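Local coordinates for conserved hypothetical secreted protein (Helicobacter pylori, PDB 4RNZ) that is a cell shape-determining metallopeptidase of the M23B family that holds a zinc ion and probably cleaves peptidoglycan peptides, at residues S96-P101 against V132-I137. Numbering follows the deposited sequence.
Sequences SLQTSP and VKNDKI
L97 and K133 both turn CG trans to their backbone N; in L97, chi1 (-167°) and chi2 (67°) bring CD2 to 3.6 Å from V132 O, and K133 CG comes to 3.3 Å from L97 O. Two backbone bonds, each straight at the hydrogen (176°), fix the pairing: L97 N donates to D135 O at 2.8 Å, nearly in line with that C=O, and N134 N reaches L97 O in the carbonyl plane, on a lone pair. They extend the antiparallel pairing of strands 87-96 and 136-146 past S96 and K136, a non-hydrogen-bonded pair, onto the type II turn V132-D135. The turn is closed by D135 N to V132 O and by V132 N, which meets D135 OD2 at 2.7 Å from above the carboxylate plane. Q98, bent at chi2, folds NE2 back to S96 O (3.1 Å), while its OE1 lies 3.5 Å from K133 CE. P101 CB meets I137 CD1 at 3.8 Å, beside L118 and M119 of helix 112-121. A water donates to N134 O and bonds weakly to S96 OG. The near-linear backbone bonds therefore fix the chains' alignment just beyond the strand ends, the D135 carboxylate holds the turn, and an apolar contact lies on the helix side.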
# COMPACT_ATOMS: atom_id res chain seq x y z
N SER A 96 5.29 25.20 -9.16
CA SER A 96 5.52 25.63 -10.54
C SER A 96 6.77 24.92 -11.03
O SER A 96 7.82 25.08 -10.43
CB SER A 96 5.69 27.16 -10.64
OG SER A 96 5.99 27.54 -11.97
N LEU A 97 6.66 24.12 -12.08
CA LEU A 97 7.80 23.32 -12.52
C LEU A 97 9.06 24.15 -12.91
O LEU A 97 8.99 25.08 -13.70
CB LEU A 97 7.35 22.44 -13.69
CG LEU A 97 8.29 21.32 -14.10
CD1 LEU A 97 8.38 20.27 -13.00
CD2 LEU A 97 7.81 20.68 -15.39
N GLN A 98 10.19 23.79 -12.32
CA GLN A 98 11.47 24.45 -12.56
C GLN A 98 12.43 23.50 -13.26
O GLN A 98 13.11 23.90 -14.19
CB GLN A 98 12.06 24.95 -11.24
CG GLN A 98 11.23 26.01 -10.55
CD GLN A 98 10.83 27.12 -11.51
OE1 GLN A 98 11.70 27.74 -12.15
NE2 GLN A 98 9.54 27.37 -11.64
N THR A 99 12.51 22.26 -12.78
CA THR A 99 13.38 21.24 -13.36
C THR A 99 12.69 20.02 -13.99
O THR A 99 12.42 20.02 -15.18
CB THR A 99 14.38 20.79 -12.30
OG1 THR A 99 13.68 20.16 -11.22
CG2 THR A 99 15.16 21.98 -11.74
N SER A 100 12.35 19.01 -13.17
CA SER A 100 11.49 17.90 -13.62
C SER A 100 10.46 17.77 -12.52
O SER A 100 10.71 18.21 -11.40
CB SER A 100 12.27 16.59 -13.84
OG SER A 100 12.73 16.01 -12.61
N PRO A 101 9.30 17.13 -12.80
CA PRO A 101 8.32 16.90 -11.73
C PRO A 101 8.96 16.20 -10.53
O PRO A 101 8.74 16.62 -9.40
CB PRO A 101 7.30 15.97 -12.39
CG PRO A 101 7.31 16.44 -13.81
CD PRO A 101 8.75 16.74 -14.11
N VAL A 132 6.17 21.11 -19.02
CA VAL A 132 7.34 21.96 -19.23
C VAL A 132 7.40 23.06 -18.18
O VAL A 132 6.43 23.30 -17.45
CB VAL A 132 7.32 22.60 -20.64
CG1 VAL A 132 7.22 21.52 -21.70
CG2 VAL A 132 6.17 23.59 -20.78
N LYS A 133 8.54 23.75 -18.15
CA LYS A 133 8.79 24.79 -17.17
C LYS A 133 7.59 25.70 -16.97
O LYS A 133 6.88 26.04 -17.92
CB LYS A 133 10.03 25.62 -17.54
CG LYS A 133 10.74 26.18 -16.32
CD LYS A 133 12.08 26.80 -16.68
CE LYS A 133 12.55 27.74 -15.58
NZ LYS A 133 14.01 28.06 -15.64
N ASN A 134 7.35 26.03 -15.71
CA ASN A 134 6.20 26.85 -15.30
C ASN A 134 4.81 26.18 -15.40
O ASN A 134 3.82 26.80 -15.06
CB ASN A 134 6.21 28.23 -16.00
CG ASN A 134 7.53 28.99 -15.80
OD1 ASN A 134 8.02 29.63 -16.72
ND2 ASN A 134 8.11 28.90 -14.62
N ASP A 135 4.73 24.92 -15.83
CA ASP A 135 3.49 24.18 -15.67
C ASP A 135 3.26 23.90 -14.17
O ASP A 135 4.21 23.86 -13.39
CB ASP A 135 3.51 22.88 -16.46
CG ASP A 135 3.32 23.11 -17.95
OD1 ASP A 135 2.79 24.16 -18.31
OD2 ASP A 135 3.69 22.23 -18.74
N LYS A 136 2.01 23.75 -13.78
CA LYS A 136 1.67 23.58 -12.37
C LYS A 136 1.44 22.12 -11.98
O LYS A 136 0.95 21.30 -12.78
CB LYS A 136 0.47 24.42 -12.01
CG LYS A 136 0.61 25.88 -12.39
CD LYS A 136 -0.66 26.64 -12.04
CE LYS A 136 -1.83 26.32 -12.98
NZ LYS A 136 -1.76 27.03 -14.30
N ILE A 137 1.84 21.79 -10.75
CA ILE A 137 1.52 20.51 -10.10
C ILE A 137 1.02 20.84 -8.68
O ILE A 137 1.70 21.56 -7.94
CB ILE A 137 2.74 19.58 -10.01
CG1 ILE A 137 3.30 19.29 -11.39
CG2 ILE A 137 2.38 18.26 -9.29
CD1 ILE A 137 4.57 18.48 -11.39
O HOH W 1 2.85 28.13 -12.95